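Local coordinates for protein NADH dehydrogenase, putative (Plasmodium falciparum, PDB 5JWC) that probably oxidises NADH and passes the electrons through a bound FAD to ubiquinone, as a type II NADH dehydrogenase of the malaria parasite, at residues A[137-142]-A[298-303]; A[153-158]-A[292-297]; A[34-39]-A[56-61]. One frame throughout, in Å; residues are numbered along the deposited sequence.

Contact 1 of 3, residues A[137-142]-A[298-303]. With FAD (flavin-adenine dinucleotide), chain C.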
loop_
_atom_site.group_PDB
_atom_site.type_symbol
_atom_site.label_atom_id
_atom_site.label_comp_id
_atom_site.label_asym_id
_atom_site.label_seq_id
_atom_site.Cartn_x
_atom_site.Cartn_y
_atom_site.Cartn_z
ATOM N N GLY A 137 -6.963 22.359 -9.156
ATOM C CA GLY A 137 -5.630 22.099 -9.656
ATOM C C GLY A 137 -5.561 21.963 -11.167
ATOM O O GLY A 137 -6.278 22.641 -11.898
ATOM N N ALA A 138 -4.652 21.109 -11.624
ATOM C CA ALA A 138 -4.423 20.877 -13.035
ATOM C C ALA A 138 -4.210 19.377 -13.288
ATOM O O ALA A 138 -4.225 18.575 -12.347
ATOM C CB ALA A 138 -3.228 21.692 -13.508
ATOM N N LYS A 139 -4.052 18.985 -14.549
ATOM C CA LYS A 139 -3.789 17.581 -14.859
ATOM C C LYS A 139 -2.543 17.432 -15.711
ATOM O O LYS A 139 -1.906 18.426 -16.094
ATOM C CB LYS A 139 -5.010 16.922 -15.522
ATOM C CG LYS A 139 -5.428 17.414 -16.902
ATOM C CD LYS A 139 -6.730 16.676 -17.297
ATOM C CE LYS A 139 -7.293 17.106 -18.646
ATOM N NZ LYS A 139 -6.217 17.116 -19.674
ATOM N N THR A 140 -2.148 16.188 -15.953
ATOM C CA THR A 140 -0.913 15.936 -16.680
ATOM C C THR A 140 -1.081 16.354 -18.143
ATOM O O THR A 140 -2.167 16.248 -18.708
ATOM C CB THR A 140 -0.478 14.446 -16.595
ATOM O OG1 THR A 140 -0.581 13.976 -15.239
ATOM C CG2 THR A 140 0.963 14.279 -17.077
ATOM N N ASN A 141 -0.008 16.864 -18.730
ATOM C CA ASN A 141 -0.010 17.270 -20.132
ATOM C C ASN A 141 1.026 16.499 -20.944
ATOM O O ASN A 141 2.215 16.556 -20.648
ATOM C CB ASN A 141 0.255 18.769 -20.255
ATOM C CG ASN A 141 0.111 19.277 -21.684
ATOM O OD1 ASN A 141 -0.335 18.551 -22.579
ATOM N ND2 ASN A 141 0.474 20.541 -21.897
ATOM N N THR A 142 0.564 15.792 -21.967
ATOM C CA THR A 142 1.435 14.989 -22.826
ATOM C C THR A 142 1.980 15.760 -24.025
ATOM O O THR A 142 2.733 15.199 -24.827
ATOM C CB THR A 142 0.709 13.772 -23.383
ATOM O OG1 THR A 142 -0.284 14.208 -24.327
ATOM C CG2 THR A 142 0.046 12.983 -22.263
ATOM N N GLY A 298 4.714 18.756 -17.137
ATOM C CA GLY A 298 3.562 19.144 -17.931
ATOM C C GLY A 298 2.217 19.268 -17.237
ATOM O O GLY A 298 1.649 18.287 -16.740
ATOM N N LEU A 299 1.689 20.489 -17.246
ATOM C CA LEU A 299 0.367 20.787 -16.710
ATOM C C LEU A 299 -0.613 21.159 -17.818
ATOM O O LEU A 299 -0.261 21.863 -18.759
ATOM C CB LEU A 299 0.434 21.938 -15.715
ATOM C CG LEU A 299 1.111 21.760 -14.356
ATOM C CD1 LEU A 299 0.766 22.970 -13.502
ATOM C CD2 LEU A 299 0.669 20.471 -13.690
ATOM N N ALA A 300 -1.850 20.699 -17.681
ATOM C CA ALA A 300 -2.948 21.140 -18.524
ATOM C C ALA A 300 -4.153 21.383 -17.630
ATOM O O ALA A 300 -4.194 20.924 -16.488
ATOM C CB ALA A 300 -3.261 20.113 -19.597
ATOM N N GLN A 301 -5.130 22.116 -18.138
ATOM C CA GLN A 301 -6.285 22.469 -17.338
ATOM C C GLN A 301 -7.270 21.317 -17.263
ATOM O O GLN A 301 -7.404 20.543 -18.203
ATOM C CB GLN A 301 -6.966 23.717 -17.906
ATOM C CG GLN A 301 -6.141 24.972 -17.698
ATOM C CD GLN A 301 -5.811 25.188 -16.219
ATOM O OE1 GLN A 301 -6.719 25.289 -15.384
ATOM N NE2 GLN A 301 -4.512 25.257 -15.890
ATOM N N THR A 302 -7.954 21.201 -16.132
ATOM C CA THR A 302 -8.980 20.178 -15.981
ATOM C C THR A 302 -10.138 20.429 -16.944
ATOM O O THR A 302 -10.366 21.559 -17.371
ATOM C CB THR A 302 -9.542 20.157 -14.568
ATOM O OG1 THR A 302 -10.073 21.454 -14.260
ATOM C CG2 THR A 302 -8.447 19.799 -13.565
ATOM N N THR A 303 -10.893 19.378 -17.244
ATOM C CA THR A 303 -12.074 19.509 -18.094
ATOM C C THR A 303 -13.092 20.450 -17.454
ATOM O O THR A 303 -13.721 21.262 -18.136
ATOM C CB THR A 303 -12.718 18.126 -18.387
ATOM O OG1 THR A 303 -13.167 17.534 -17.163
ATOM C CG2 THR A 303 -11.706 17.207 -19.029
HETATM P PA FAD C . -3.798 20.065 -6.159
HETATM O O1A FAD C . -3.310 19.141 -7.237
HETATM O O2A FAD C . -2.940 20.085 -4.944
HETATM O O5B FAD C . -5.316 19.707 -5.761
HETATM C C5B FAD C . -6.346 19.655 -6.721
HETATM C C4B FAD C . -7.496 18.902 -6.074
HETATM O O4B FAD C . -8.652 19.039 -6.875
HETATM C C3B FAD C . -7.195 17.404 -5.965
HETATM O O3B FAD C . -7.678 16.940 -4.723
HETATM C C2B FAD C . -8.052 16.796 -7.052
HETATM O O2B FAD C . -8.446 15.488 -6.708
HETATM C C1B FAD C . -9.231 17.762 -7.025
HETATM N N9A FAD C . -10.047 17.789 -8.242
HETATM C C8A FAD C . -9.634 17.644 -9.545
HETATM N N7A FAD C . -10.729 17.760 -10.337
HETATM C C5A FAD C . -11.815 17.978 -9.564
HETATM C C6A FAD C . -13.154 18.164 -9.872
HETATM N N6A FAD C . -13.549 18.223 -11.143
HETATM N N1A FAD C . -14.049 18.382 -8.850
HETATM C C2A FAD C . -13.614 18.408 -7.537
HETATM N N3A FAD C . -12.278 18.219 -7.238
HETATM C C4A FAD C . -11.399 17.999 -8.242
HETATM N N1 FAD C . 5.191 22.892 -5.146
HETATM C C2 FAD C . 6.048 23.543 -4.301
HETATM O O2 FAD C . 5.786 24.685 -3.942
HETATM N N3 FAD C . 7.195 22.921 -3.834
HETATM C C4 FAD C . 7.505 21.637 -4.196
HETATM O O4 FAD C . 8.532 21.107 -3.752
HETATM C C4X FAD C . 6.636 20.960 -5.044
HETATM N N5 FAD C . 6.904 19.667 -5.437
HETATM C C5X FAD C . 6.018 19.012 -6.285
HETATM C C6 FAD C . 6.271 17.706 -6.664
HETATM C C7 FAD C . 5.405 17.026 -7.512
HETATM C C7M FAD C . 5.731 15.604 -7.907
HETATM C C8 FAD C . 4.258 17.656 -7.976
HETATM C C8M FAD C . 3.310 16.943 -8.895
HETATM C C9 FAD C . 3.997 18.973 -7.593
HETATM C C9A FAD C . 4.870 19.649 -6.743
HETATM N N10 FAD C . 4.615 20.953 -6.352
HETATM C C10 FAD C . 5.482 21.596 -5.509
HETATM C "C1'" FAD C . 3.419 21.699 -6.866
HETATM C "C2'" FAD C . 2.159 21.561 -6.052
HETATM O "O2'" FAD C . 1.844 20.202 -5.931
HETATM C "C3'" FAD C . 1.042 22.227 -6.835
HETATM O "O3'" FAD C . 1.383 23.553 -7.170
HETATM C "C4'" FAD C . -0.189 22.190 -5.946
HETATM O "O4'" FAD C . -0.632 20.857 -5.947
HETATM C "C5'" FAD C . -1.297 23.115 -6.425
HETATM O "O5'" FAD C . -2.341 23.044 -5.477
HETATM P P FAD C . -3.868 22.946 -5.979
HETATM O O1P FAD C . -4.785 22.986 -4.778
HETATM O O2P FAD C . -4.069 24.058 -6.971
HETATM O O3P FAD C . -3.948 21.544 -6.789
HETATM O O HOH W 1 -7.723 23.009 -14.034
#
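Lys139 and Ala300 form the hydrogen-bonded pair of a short antiparallel ladder between strands 138-140 and 299-301. Lys139 N donates to Ala300 O at 2.7 Å in an almost straight bond, and Ala300 N returns a bond to Lys139 O at 2.8 Å. Past the pair Thr140 and Leu299, Asn141 N reaches Gly298 O at 3.0 Å from above the carbonyl plane, with an angle of only 139° at the hydrogen.

The Lys139 side chain runs along the backbone of 300-302. CG is held between the backbone N and the carbonyl carbon (chi1 66°), which turns the chain over the partner strand: CB and CG lie near Ala300 O, CD passes Gln301 O, and CE makes the closest approach, 3.5 Å from Gln301 O. A bend at chi4 then brings NZ back to 4.2 Å from Ala300 CB. On the same face, Asn141 CB packs on Ala300 CB, while Asn141 OD1 turns to Phe143 N. Ala138 CB sits tightly beside Ala300 O and meets Leu299 CD2.

At the flavin end, one water joins the segments: it donates to Gly137 O and Gln301 OE1 and accepts from Thr302 N, where the helix after Thr302 begins. Gly137 CA lies 3.4 Å from FAD O3P, with the backbone itself against the pyrophosphate bridge. The polar bonds across the strands thus come from backbone groups and one water that also meets Gln301 OE1, while side chains add packing, the lysine mainly through its methylenes, in a two-stranded link that begins next to the FAD pyrophosphate at Gly137.

Contact 2 of 3, residues A[153-158]-A[292-297]; sequences YFVKDI and LLIWAS
Tyr153 CG lies anti to its own carbonyl carbon (chi1 -70°), whereas Leu292 CG is anti to the backbone N (chi1 168°); with these torsions the two side chains cross at about a right angle, with Leu292 CD1 3.6 Å from Tyr153 CD2. Phe154 and Trp295 project together from the other face of the sheet. Their rings meet obliquely, planes at 63°, and Trp295 CB reaches the edge of the phenyl ring at CD1, 3.7 Å away. On the Tyr153 face, Val155 CG2 presses on Ile294 CG2 at 3.4 Å, a short distance for two methyls.

Two backbone bonds tie the parallel strands: Tyr153 N to Leu293 O, 2.8 Å and practically straight, and Trp295 N to Tyr153 O, 2.7 Å. Beyond Phe154 the chains separate and waters take over. One accepts from Val155 N and donates to Trp295 O; another donates to both Val155 O and Ala296 O.

Strand 153-154 is the edge of a five-stranded parallel sheet, and helix 158-174 covers the side bearing Tyr153 and Val155. Direct bonding gives way to water bridging where the chain leaves the sheet for the flavin, which Val155 touches, so the peptide groups remain paired through solvent as the strands diverge.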
loop_
_atom_site.group_PDB
_atom_site.type_symbol
_atom_site.label_atom_id
_atom_site.label_comp_id
_atom_site.label_asym_id
_atom_site.label_seq_id
_atom_site.Cartn_x
_atom_site.Cartn_y
_atom_site.Cartn_z
ATOM N N TYR A 153 4.798 6.687 -17.624
ATOM C CA TYR A 153 4.250 6.823 -16.273
ATOM C C TYR A 153 4.328 8.285 -15.816
ATOM O O TYR A 153 5.408 8.883 -15.832
ATOM C CB TYR A 153 5.020 5.933 -15.289
ATOM C CG TYR A 153 4.764 4.459 -15.498
ATOM C CD1 TYR A 153 3.948 3.743 -14.623
ATOM C CD2 TYR A 153 5.323 3.784 -16.572
ATOM C CE1 TYR A 153 3.701 2.405 -14.817
ATOM C CE2 TYR A 153 5.083 2.440 -16.771
ATOM C CZ TYR A 153 4.273 1.756 -15.890
ATOM O OH TYR A 153 4.024 0.424 -16.086
ATOM N N PHE A 154 3.196 8.849 -15.400
ATOM C CA PHE A 154 3.182 10.208 -14.873
ATOM C C PHE A 154 3.569 10.212 -13.395
ATOM O O PHE A 154 3.602 9.155 -12.761
ATOM C CB PHE A 154 1.804 10.845 -15.055
ATOM C CG PHE A 154 1.365 10.938 -16.488
ATOM C CD1 PHE A 154 2.297 11.041 -17.505
ATOM C CD2 PHE A 154 0.017 10.932 -16.817
ATOM C CE1 PHE A 154 1.899 11.129 -18.837
ATOM C CE2 PHE A 154 -0.389 11.019 -18.145
ATOM C CZ PHE A 154 0.560 11.116 -19.156
ATOM N N VAL A 155 3.858 11.399 -12.852
ATOM C CA VAL A 155 4.210 11.542 -11.447
ATOM C C VAL A 155 3.409 12.651 -10.814
ATOM O O VAL A 155 3.974 13.680 -10.447
ATOM C CB VAL A 155 5.708 11.885 -11.230
ATOM C CG1 VAL A 155 6.139 11.519 -9.805
ATOM C CG2 VAL A 155 6.558 11.179 -12.205
ATOM N N LYS A 156 2.105 12.479 -10.673
ATOM C CA LYS A 156 1.335 13.607 -10.168
ATOM C C LYS A 156 0.659 13.317 -8.835
ATOM O O LYS A 156 0.345 14.243 -8.091
ATOM C CB LYS A 156 0.307 14.061 -11.200
ATOM C CG LYS A 156 0.529 15.520 -11.631
ATOM C CD LYS A 156 -0.764 16.157 -12.080
ATOM C CE LYS A 156 -1.668 16.295 -10.882
ATOM N NZ LYS A 156 -2.495 17.480 -10.901
ATOM N N ASP A 157 0.448 12.041 -8.517
ATOM C CA ASP A 157 -0.268 11.725 -7.281
ATOM C C ASP A 157 0.248 10.422 -6.668
ATOM O O ASP A 157 1.128 9.761 -7.225
ATOM C CB ASP A 157 -1.786 11.637 -7.541
ATOM C CG ASP A 157 -2.628 12.147 -6.363
ATOM O OD1 ASP A 157 -2.238 11.954 -5.176
ATOM O OD2 ASP A 157 -3.691 12.757 -6.639
ATOM N N ILE A 158 -0.283 10.078 -5.503
ATOM C CA ILE A 158 0.165 8.895 -4.786
ATOM C C ILE A 158 0.157 7.653 -5.682
ATOM O O ILE A 158 1.149 6.916 -5.739
ATOM C CB ILE A 158 -0.721 8.644 -3.554
ATOM C CG1 ILE A 158 -0.663 9.849 -2.611
ATOM C CG2 ILE A 158 -0.290 7.371 -2.841
ATOM C CD1 ILE A 158 0.674 10.037 -1.939
ATOM N N LEU A 292 11.379 1.557 -18.510
ATOM C CA LEU A 292 10.467 2.376 -17.725
ATOM C C LEU A 292 10.648 3.831 -18.124
ATOM O O LEU A 292 11.756 4.363 -18.015
ATOM C CB LEU A 292 10.738 2.176 -16.222
ATOM C CG LEU A 292 10.128 3.109 -15.165
ATOM C CD1 LEU A 292 8.613 3.157 -15.255
ATOM C CD2 LEU A 292 10.562 2.666 -13.754
ATOM N N LEU A 293 9.572 4.458 -18.587
ATOM C CA LEU A 293 9.608 5.854 -19.017
ATOM C C LEU A 293 8.755 6.700 -18.081
ATOM O O LEU A 293 7.554 6.471 -17.946
ATOM C CB LEU A 293 9.106 6.008 -20.454
ATOM C CG LEU A 293 9.079 7.422 -21.047
ATOM C CD1 LEU A 293 10.481 8.007 -21.124
ATOM C CD2 LEU A 293 8.442 7.375 -22.437
ATOM N N ILE A 294 9.383 7.676 -17.433
ATOM C CA ILE A 294 8.697 8.509 -16.459
ATOM C C ILE A 294 8.541 9.924 -17.001
ATOM O O ILE A 294 9.524 10.571 -17.360
ATOM C CB ILE A 294 9.451 8.513 -15.119
ATOM C CG1 ILE A 294 9.394 7.119 -14.504
ATOM C CG2 ILE A 294 8.863 9.545 -14.140
ATOM C CD1 ILE A 294 10.498 6.833 -13.501
ATOM N N TRP A 295 7.297 10.392 -17.073
ATOM C CA TRP A 295 7.004 11.716 -17.605
ATOM C C TRP A 295 6.786 12.702 -16.453
ATOM O O TRP A 295 5.715 12.740 -15.845
ATOM C CB TRP A 295 5.768 11.661 -18.511
ATOM C CG TRP A 295 5.675 12.772 -19.511
ATOM C CD1 TRP A 295 4.955 13.944 -19.396
ATOM C CD2 TRP A 295 6.301 12.811 -20.795
ATOM N NE1 TRP A 295 5.114 14.704 -20.534
ATOM C CE2 TRP A 295 5.924 14.026 -21.407
ATOM C CE3 TRP A 295 7.138 11.936 -21.491
ATOM C CZ2 TRP A 295 6.365 14.379 -22.678
ATOM C CZ3 TRP A 295 7.564 12.292 -22.758
ATOM C CH2 TRP A 295 7.182 13.498 -23.332
ATOM N N ALA A 296 7.802 13.505 -16.153
ATOM C CA ALA A 296 7.805 14.231 -14.889
ATOM C C ALA A 296 7.301 15.653 -15.036
ATOM O O ALA A 296 7.187 16.371 -14.048
ATOM C CB ALA A 296 9.216 14.231 -14.279
ATOM N N SER A 297 6.965 16.032 -16.264
ATOM C CA SER A 297 6.679 17.416 -16.617
ATOM C C SER A 297 5.336 17.594 -17.331
ATOM O O SER A 297 4.868 16.701 -18.031
ATOM C CB SER A 297 7.812 17.950 -17.502
ATOM O OG SER A 297 8.114 17.028 -18.554
HETATM O O HOH W 2 3.863 13.875 -14.341
HETATM O O HOH W 3 4.866 15.899 -11.995
#

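Contact 3 of 3, residues A[34-39]-A[56-61]; sequences LGSGWG and LISPRN. With FAD (flavin-adenine dinucleotide), chain C.
The beta-alpha-beta unit of strand 30-34, helix 38-46 and strand 53-57 cradles the ADP half of FAD, and this contact joins its glycine-rich turn to the end of its second strand. Gly35 N donates to Ile57 O at 2.9 Å, continuing the parallel pairing of Leu34 with Ile57, whose side chains lie side by side.

Past the strand ends the bonding passes to hydroxyls. Ser36 OG, set between its backbone N and carbonyl carbon (chi1 49°), donates to Arg60 O at 2.7 Å and accepts from Ser58 OG at 2.9 Å. Ser58 OG also accepts from Arg60 N, closing an ST turn. Arg60 NH2 bonds to Ser36 O at 3.1 Å; that oxygen lies at the edge of the guanidinium, near its plane, although the nitrogen stands above the carbonyl plane. FAD O3B sits over one guanidinium face, toward its rim. With NE bonded to Tyr62 O and NH1 in a salt bridge with Asp157, the group's rotation is probably fixed from several sides.

Ser36 N donates to FAD O3B at 3.1 Å. Farther along, Trp38 N binds FAD O2A and Gly39 N binds FAD O1P at 2.8 Å, so amides at the start of helix 38-46 meet the pyrophosphate. Gly35 CA and Gly37 CA lie close to FAD O4B and O5B, which the lack of side chains allows. Gly35, Gly37 and Gly40, amides on the phosphates and the loop after the second strand beside the ribose together typify the GxGxxG dinucleotide-binding Rossmann fold.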
loop_
_atom_site.group_PDB
_atom_site.type_symbol
_atom_site.label_atom_id
_atom_site.label_comp_id
_atom_site.label_asym_id
_atom_site.label_seq_id
_atom_site.Cartn_x
_atom_site.Cartn_y
_atom_site.Cartn_z
ATOM N N LEU A 34 -14.006 23.151 -3.874
ATOM C CA LEU A 34 -13.754 22.101 -4.844
ATOM C C LEU A 34 -12.275 21.762 -4.815
ATOM O O LEU A 34 -11.446 22.606 -5.144
ATOM C CB LEU A 34 -14.153 22.519 -6.249
ATOM C CG LEU A 34 -15.601 22.950 -6.450
ATOM C CD1 LEU A 34 -15.831 23.224 -7.950
ATOM C CD2 LEU A 34 -16.552 21.871 -5.916
ATOM N N GLY A 35 -11.952 20.532 -4.429
ATOM C CA GLY A 35 -10.565 20.073 -4.437
ATOM C C GLY A 35 -10.058 19.838 -3.029
ATOM O O GLY A 35 -10.318 20.639 -2.103
ATOM N N SER A 36 -9.330 18.739 -2.863
ATOM C CA SER A 36 -8.749 18.393 -1.572
ATOM C C SER A 36 -7.215 18.489 -1.628
ATOM O O SER A 36 -6.507 17.676 -1.036
ATOM C CB SER A 36 -9.177 16.979 -1.148
ATOM O OG SER A 36 -8.979 16.026 -2.199
ATOM N N GLY A 37 -6.706 19.484 -2.350
ATOM C CA GLY A 37 -5.277 19.596 -2.551
ATOM C C GLY A 37 -4.684 20.726 -1.740
ATOM O O GLY A 37 -5.245 21.118 -0.729
ATOM N N TRP A 38 -3.560 21.272 -2.200
ATOM C CA TRP A 38 -2.879 22.304 -1.420
ATOM C C TRP A 38 -3.783 23.508 -1.159
ATOM O O TRP A 38 -3.818 24.031 -0.051
ATOM C CB TRP A 38 -1.575 22.735 -2.104
ATOM C CG TRP A 38 -0.432 21.774 -1.788
ATOM C CD1 TRP A 38 0.000 20.747 -2.557
ATOM C CD2 TRP A 38 0.363 21.752 -0.597
ATOM N NE1 TRP A 38 1.031 20.086 -1.935
ATOM C CE2 TRP A 38 1.278 20.683 -0.731
ATOM C CE3 TRP A 38 0.411 22.539 0.562
ATOM C CZ2 TRP A 38 2.231 20.386 0.245
ATOM C CZ3 TRP A 38 1.356 22.236 1.538
ATOM C CH2 TRP A 38 2.243 21.166 1.374
ATOM N N GLY A 39 -4.534 23.928 -2.159
ATOM C CA GLY A 39 -5.458 25.023 -1.952
ATOM C C GLY A 39 -6.661 24.628 -1.109
ATOM O O GLY A 39 -6.931 25.225 -0.060
ATOM N N LEU A 56 -16.409 20.351 1.608
ATOM C CA LEU A 56 -15.374 20.123 0.629
ATOM C C LEU A 56 -15.778 18.978 -0.273
ATOM O O LEU A 56 -16.217 17.906 0.183
ATOM C CB LEU A 56 -14.020 19.853 1.299
ATOM C CG LEU A 56 -12.796 19.881 0.370
ATOM C CD1 LEU A 56 -11.557 20.350 1.190
ATOM C CD2 LEU A 56 -12.523 18.526 -0.271
ATOM N N ILE A 57 -15.623 19.216 -1.564
ATOM C CA ILE A 57 -15.999 18.259 -2.571
ATOM C C ILE A 57 -14.794 17.915 -3.437
ATOM O O ILE A 57 -14.189 18.795 -4.048
ATOM C CB ILE A 57 -17.131 18.826 -3.446
ATOM C CG1 ILE A 57 -18.356 19.086 -2.579
ATOM C CG2 ILE A 57 -17.484 17.853 -4.522
ATOM C CD1 ILE A 57 -19.459 19.769 -3.310
ATOM N N SER A 58 -14.457 16.636 -3.492
ATOM C CA SER A 58 -13.326 16.168 -4.281
ATOM C C SER A 58 -13.443 14.674 -4.507
ATOM O O SER A 58 -13.934 13.969 -3.629
ATOM C CB SER A 58 -12.008 16.491 -3.572
ATOM O OG SER A 58 -10.928 15.923 -4.277
ATOM N N PRO A 59 -12.998 14.176 -5.673
ATOM C CA PRO A 59 -13.047 12.719 -5.863
ATOM C C PRO A 59 -11.977 12.001 -5.038
ATOM O O PRO A 59 -11.993 10.777 -4.939
ATOM C CB PRO A 59 -12.794 12.546 -7.367
ATOM C CG PRO A 59 -11.978 13.762 -7.746
ATOM C CD PRO A 59 -12.505 14.881 -6.870
ATOM N N ARG A 60 -11.069 12.775 -4.449
ATOM C CA ARG A 60 -9.965 12.255 -3.650
ATOM C C ARG A 60 -10.231 12.563 -2.185
ATOM O O ARG A 60 -10.295 13.740 -1.793
ATOM C CB ARG A 60 -8.641 12.895 -4.101
ATOM C CG ARG A 60 -7.374 12.146 -3.737
ATOM C CD ARG A 60 -6.136 12.893 -4.267
ATOM N NE ARG A 60 -5.917 14.133 -3.532
ATOM C CZ ARG A 60 -5.005 15.048 -3.860
ATOM N NH1 ARG A 60 -4.218 14.853 -4.912
ATOM N NH2 ARG A 60 -4.874 16.142 -3.125
ATOM N N ASN A 61 -10.393 11.535 -1.356
ATOM C CA ASN A 61 -10.767 11.816 0.029
ATOM C C ASN A 61 -9.555 11.960 0.949
ATOM O O ASN A 61 -9.667 11.888 2.173
ATOM C CB ASN A 61 -11.754 10.764 0.549
ATOM C CG ASN A 61 -11.090 9.480 0.934
ATOM O OD1 ASN A 61 -10.131 9.054 0.297
ATOM N ND2 ASN A 61 -11.599 8.848 1.984
HETATM P PA FAD C . -3.798 20.065 -6.159
HETATM O O1A FAD C . -3.310 19.141 -7.237
HETATM O O2A FAD C . -2.940 20.085 -4.944
HETATM O O5B FAD C . -5.316 19.707 -5.761
HETATM C C5B FAD C . -6.346 19.655 -6.721
HETATM C C4B FAD C . -7.496 18.902 -6.074
HETATM O O4B FAD C . -8.652 19.039 -6.875
HETATM C C3B FAD C . -7.195 17.404 -5.965
HETATM O O3B FAD C . -7.678 16.940 -4.723
HETATM C C2B FAD C . -8.052 16.796 -7.052
HETATM O O2B FAD C . -8.446 15.488 -6.708
HETATM C C1B FAD C . -9.231 17.762 -7.025
HETATM N N9A FAD C . -10.047 17.789 -8.242
HETATM C C8A FAD C . -9.634 17.644 -9.545
HETATM N N7A FAD C . -10.729 17.760 -10.337
HETATM C C5A FAD C . -11.815 17.978 -9.564
HETATM C C6A FAD C . -13.154 18.164 -9.872
HETATM N N6A FAD C . -13.549 18.223 -11.143
HETATM N N1A FAD C . -14.049 18.382 -8.850
HETATM C C2A FAD C . -13.614 18.408 -7.537
HETATM N N3A FAD C . -12.278 18.219 -7.238
HETATM C C4A FAD C . -11.399 17.999 -8.242
HETATM N N1 FAD C . 5.191 22.892 -5.146
HETATM C C2 FAD C . 6.048 23.543 -4.301
HETATM O O2 FAD C . 5.786 24.685 -3.942
HETATM N N3 FAD C . 7.195 22.921 -3.834
HETATM C C4 FAD C . 7.505 21.637 -4.196
HETATM O O4 FAD C . 8.532 21.107 -3.752
HETATM C C4X FAD C . 6.636 20.960 -5.044
HETATM N N5 FAD C . 6.904 19.667 -5.437
HETATM C C5X FAD C . 6.018 19.012 -6.285
HETATM C C6 FAD C . 6.271 17.706 -6.664
HETATM C C7 FAD C . 5.405 17.026 -7.512
HETATM C C7M FAD C . 5.731 15.604 -7.907
HETATM C C8 FAD C . 4.258 17.656 -7.976
HETATM C C8M FAD C . 3.310 16.943 -8.895
HETATM C C9 FAD C . 3.997 18.973 -7.593
HETATM C C9A FAD C . 4.870 19.649 -6.743
HETATM N N10 FAD C . 4.615 20.953 -6.352
HETATM C C10 FAD C . 5.482 21.596 -5.509
HETATM C "C1'" FAD C . 3.419 21.699 -6.866
HETATM C "C2'" FAD C . 2.159 21.561 -6.052
HETATM O "O2'" FAD C . 1.844 20.202 -5.931
HETATM C "C3'" FAD C . 1.042 22.227 -6.835
HETATM O "O3'" FAD C . 1.383 23.553 -7.170
HETATM C "C4'" FAD C . -0.189 22.190 -5.946
HETATM O "O4'" FAD C . -0.632 20.857 -5.947
HETATM C "C5'" FAD C . -1.297 23.115 -6.425
HETATM O "O5'" FAD C . -2.341 23.044 -5.477
HETATM P P FAD C . -3.868 22.946 -5.979
HETATM O O1P FAD C . -4.785 22.986 -4.778
HETATM O O2P FAD C . -4.069 24.058 -6.971
HETATM O O3P FAD C . -3.948 21.544 -6.789
#

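Overall arrangement
All three contacts lie within the pyridine nucleotide-disulphide oxidoreductase region, around one FAD. Contacts 2 and 3 are buried; contact 1 is only partly so. Contact 3 ties a seven-stranded mixed sheet at the cofactor's ADP half and relies on hydroxyl, guanidinium and amide groups. Contact 2, at the edge of a separate parallel sheet, pairs apolar side chains across its strands. Contact 1 is a two-stranded antiparallel link dominated by backbone bonds. Strands 292-295 and 299-301 are consecutive, and contact 2 is nested inside the loop closed by contact 1; Lys156 NZ comes up to Ala138 O between them. A salt bridge from Asp157 to Arg60 connects contact 2 with contact 3, whereas contacts 1 and 3 do not touch, but both reach FAD.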